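YfkN protein (Bacillus subtilis subsp. subtilis, PDB 3GVE) belongs to the calcineurin-like phosphoesterase family of metal-dependent proteins and holds a manganese and a magnesium ion. Local coordinates at residues A[8-16]-A[153-161]. Numbering follows the deposited sequence.
Sequences PQVHLSILA and LIDENGNEQ
D155 OD1 is gripped by the backbone amides of N157 and N159, which reach it from opposite faces of the carboxylate plane, while D155 CB rests against V10 CG2 of the N-terminal strand. D155 OD1 lies 2.9 Å from N157 N, a bond that makes an Asx turn. D155 OD2 takes Q161 NE2 at 3.0 Å on its anti side, tilted about 31° out of the carboxylate plane, and a water that also donates to P8 O. With CG between the backbone N and the carbonyl carbon (chi1 72°), the carboxylate is turned back over its own turn, and bonds to both oxygens hold its plane. Aspartate suits this place because its short chain can bind the amide of N157 inside the type I turn D155-G158 and that of N159 just after it; glycine fits the positive phi of the turn's last position.

The direct hydrogen bond between the segments runs from E156 N to Q9 O (2.9 Å), the donor almost in line with the carbonyl. Alongside, E156 and Q9 extend the same way, and E156 CG packs against Q9 O at 3.4 Å. A second water joins H11 N to I154 O, which N56 ND2 also reaches.

Beneath this polar edge, branched V10 divides its methyls. With CG1 anti to the backbone N (chi1 177°), that methyl meets L153 CB at 3.9 Å, while CG2 touches D155 CB and, on the same side, Q161 CG. L153 CD1 also meets L12 CD1 at 4.1 Å, and W301 flanks both V10 and Q161.

The hairpin 146-154/160-170 and strand 9-17 belong to the two mixed sheets of the layered calcineurin-like phosphoesterase core; strand 9-17 runs on to manganese ligands D19 and H21, well away from here. One direct backbone bond, two waters and a small apolar patch join the sheets, and the aspartate's many donors would probably favour its charged form.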
loop_
_atom_site.group_PDB
_atom_site.type_symbol
_atom_site.label_atom_id
_atom_site.label_comp_id
_atom_site.label_asym_id
_atom_site.label_seq_id
_atom_site.Cartn_x
_atom_site.Cartn_y
_atom_site.Cartn_z
ATOM N N PRO A 8 -1.370 -36.187 -30.979
ATOM C CA PRO A 8 -0.125 -35.732 -30.353
ATOM C C PRO A 8 -0.336 -34.342 -29.715
ATOM O O PRO A 8 -0.950 -33.497 -30.342
ATOM C CB PRO A 8 0.839 -35.614 -31.555
ATOM C CG PRO A 8 0.132 -36.095 -32.738
ATOM C CD PRO A 8 -1.321 -35.958 -32.428
ATOM N N GLN A 9 0.160 -34.121 -28.507
ATOM C CA GLN A 9 -0.215 -32.882 -27.899
ATOM C C GLN A 9 0.844 -31.777 -28.084
ATOM O O GLN A 9 1.955 -32.019 -28.419
ATOM C CB GLN A 9 -0.493 -33.096 -26.404
ATOM C CG GLN A 9 -1.426 -34.263 -26.087
ATOM C CD GLN A 9 -1.808 -34.354 -24.657
ATOM O OE1 GLN A 9 -2.957 -34.568 -24.346
ATOM N NE2 GLN A 9 -0.872 -34.121 -23.785
ATOM N N VAL A 10 0.415 -30.557 -27.862
ATOM C CA VAL A 10 1.302 -29.386 -27.669
ATOM C C VAL A 10 1.223 -28.945 -26.189
ATOM O O VAL A 10 0.160 -28.675 -25.704
ATOM C CB VAL A 10 0.912 -28.222 -28.572
ATOM C CG1 VAL A 10 1.782 -27.036 -28.292
ATOM C CG2 VAL A 10 1.004 -28.625 -30.091
ATOM N N HIS A 11 2.352 -28.850 -25.507
ATOM C CA HIS A 11 2.323 -28.305 -24.157
ATOM C C HIS A 11 2.644 -26.812 -24.257
ATOM O O HIS A 11 3.753 -26.465 -24.591
ATOM C CB HIS A 11 3.322 -29.047 -23.264
ATOM C CG HIS A 11 3.428 -28.500 -21.876
ATOM N ND1 HIS A 11 4.527 -28.733 -21.078
ATOM C CD2 HIS A 11 2.592 -27.727 -21.148
ATOM C CE1 HIS A 11 4.353 -28.148 -19.909
ATOM N NE2 HIS A 11 3.197 -27.512 -19.933
ATOM N N LEU A 12 1.669 -25.964 -23.995
ATOM C CA LEU A 12 1.853 -24.524 -24.014
ATOM C C LEU A 12 1.847 -24.015 -22.563
ATOM O O LEU A 12 0.978 -24.369 -21.792
ATOM C CB LEU A 12 0.713 -23.885 -24.818
ATOM C CG LEU A 12 0.693 -22.363 -24.884
ATOM C CD1 LEU A 12 1.945 -21.861 -25.598
ATOM C CD2 LEU A 12 -0.556 -21.887 -25.596
ATOM N N SER A 13 2.842 -23.217 -22.196
ATOM C CA SER A 13 2.900 -22.624 -20.863
ATOM C C SER A 13 2.678 -21.128 -20.977
ATOM O O SER A 13 3.194 -20.492 -21.873
ATOM C CB SER A 13 4.254 -22.876 -20.226
ATOM O OG SER A 13 4.440 -24.243 -19.956
ATOM N N ILE A 14 1.902 -20.577 -20.059
ATOM C CA ILE A 14 1.679 -19.142 -20.013
ATOM C C ILE A 14 2.163 -18.648 -18.665
ATOM O O ILE A 14 1.702 -19.111 -17.647
ATOM C CB ILE A 14 0.168 -18.805 -20.156
ATOM C CG1 ILE A 14 -0.416 -19.376 -21.456
ATOM C CG2 ILE A 14 -0.054 -17.297 -20.109
ATOM C CD1 ILE A 14 -1.898 -19.606 -21.372
ATOM N N LEU A 15 3.099 -17.712 -18.684
ATOM C CA LEU A 15 3.606 -17.086 -17.455
ATOM C C LEU A 15 2.988 -15.702 -17.321
ATOM O O LEU A 15 2.853 -15.015 -18.313
ATOM C CB LEU A 15 5.119 -16.966 -17.527
ATOM C CG LEU A 15 5.883 -18.244 -17.911
ATOM C CD1 LEU A 15 7.378 -17.949 -17.904
ATOM C CD2 LEU A 15 5.560 -19.400 -16.972
ATOM N N ALA A 16 2.620 -15.307 -16.103
ATOM C CA ALA A 16 1.855 -14.069 -15.905
ATOM C C ALA A 16 2.263 -13.259 -14.692
ATOM O O ALA A 16 2.431 -13.816 -13.594
ATOM C CB ALA A 16 0.357 -14.380 -15.804
ATOM N N LEU A 153 4.510 -23.635 -32.671
ATOM C CA LEU A 153 4.764 -24.323 -31.433
ATOM C C LEU A 153 5.304 -25.689 -31.778
ATOM O O LEU A 153 5.142 -26.182 -32.885
ATOM C CB LEU A 153 3.462 -24.436 -30.631
ATOM C CG LEU A 153 2.876 -23.096 -30.173
ATOM C CD1 LEU A 153 1.570 -23.287 -29.418
ATOM C CD2 LEU A 153 3.879 -22.292 -29.384
ATOM N N ILE A 154 5.983 -26.308 -30.830
ATOM C CA ILE A 154 6.562 -27.628 -31.075
ATOM C C ILE A 154 5.778 -28.661 -30.269
ATOM O O ILE A 154 5.634 -28.540 -29.058
ATOM C CB ILE A 154 8.052 -27.665 -30.682
ATOM C CG1 ILE A 154 8.859 -26.610 -31.465
ATOM C CG2 ILE A 154 8.618 -29.068 -30.873
ATOM C CD1 ILE A 154 8.846 -26.787 -32.960
ATOM N N ASP A 155 5.256 -29.677 -30.940
ATOM C CA ASP A 155 4.471 -30.687 -30.239
ATOM C C ASP A 155 5.339 -31.745 -29.549
ATOM O O ASP A 155 6.544 -31.661 -29.576
ATOM C CB ASP A 155 3.348 -31.280 -31.127
ATOM C CG ASP A 155 3.859 -32.208 -32.236
ATOM O OD1 ASP A 155 4.970 -32.716 -32.135
ATOM O OD2 ASP A 155 3.112 -32.412 -33.208
ATOM N N GLU A 156 4.708 -32.722 -28.915
ATOM C CA GLU A 156 5.452 -33.713 -28.148
ATOM C C GLU A 156 6.254 -34.684 -29.023
ATOM O O GLU A 156 7.095 -35.400 -28.537
ATOM C CB GLU A 156 4.524 -34.458 -27.205
ATOM C CG GLU A 156 3.991 -33.547 -26.128
ATOM C CD GLU A 156 3.169 -34.249 -25.087
ATOM O OE1 GLU A 156 2.436 -35.192 -25.424
ATOM O OE2 GLU A 156 3.254 -33.807 -23.927
ATOM N N ASN A 157 5.975 -34.672 -30.319
ATOM C CA ASN A 157 6.741 -35.444 -31.295
ATOM C C ASN A 157 7.861 -34.592 -31.908
ATOM O O ASN A 157 8.592 -35.040 -32.779
ATOM C CB ASN A 157 5.812 -35.977 -32.385
ATOM C CG ASN A 157 4.939 -37.107 -31.897
ATOM O OD1 ASN A 157 5.333 -37.863 -31.052
ATOM N ND2 ASN A 157 3.741 -37.208 -32.441
ATOM N N GLY A 158 8.001 -33.360 -31.433
ATOM C CA GLY A 158 9.007 -32.472 -31.963
ATOM C C GLY A 158 8.602 -31.767 -33.236
ATOM O O GLY A 158 9.395 -31.069 -33.820
ATOM N N ASN A 159 7.375 -31.985 -33.680
ATOM C CA ASN A 159 6.883 -31.407 -34.932
ATOM C C ASN A 159 6.293 -30.017 -34.764
ATOM O O ASN A 159 5.789 -29.677 -33.707
ATOM C CB ASN A 159 5.847 -32.329 -35.575
ATOM C CG ASN A 159 6.424 -33.680 -35.943
ATOM O OD1 ASN A 159 5.797 -34.718 -35.748
ATOM N ND2 ASN A 159 7.609 -33.666 -36.482
ATOM N N GLU A 160 6.325 -29.235 -35.830
ATOM C CA GLU A 160 5.798 -27.878 -35.786
ATOM C C GLU A 160 4.291 -27.874 -35.893
ATOM O O GLU A 160 3.717 -28.602 -36.672
ATOM C CB GLU A 160 6.402 -27.043 -36.912
ATOM C CG GLU A 160 7.848 -26.714 -36.683
ATOM C CD GLU A 160 8.406 -25.739 -37.697
ATOM O OE1 GLU A 160 7.694 -25.431 -38.664
ATOM O OE2 GLU A 160 9.529 -25.278 -37.492
ATOM N N GLN A 161 3.655 -27.030 -35.090
ATOM C CA GLN A 161 2.210 -26.853 -35.144
ATOM C C GLN A 161 1.918 -25.360 -35.071
ATOM O O GLN A 161 2.287 -24.693 -34.126
ATOM C CB GLN A 161 1.498 -27.591 -33.999
ATOM C CG GLN A 161 1.732 -29.086 -33.952
ATOM C CD GLN A 161 1.161 -29.814 -35.151
ATOM O OE1 GLN A 161 0.330 -29.294 -35.880
ATOM N NE2 GLN A 161 1.625 -31.028 -35.360
HETATM O O HOH W 1 0.016 -32.061 -32.468
HETATM O O HOH W 2 4.813 -29.711 -26.654
#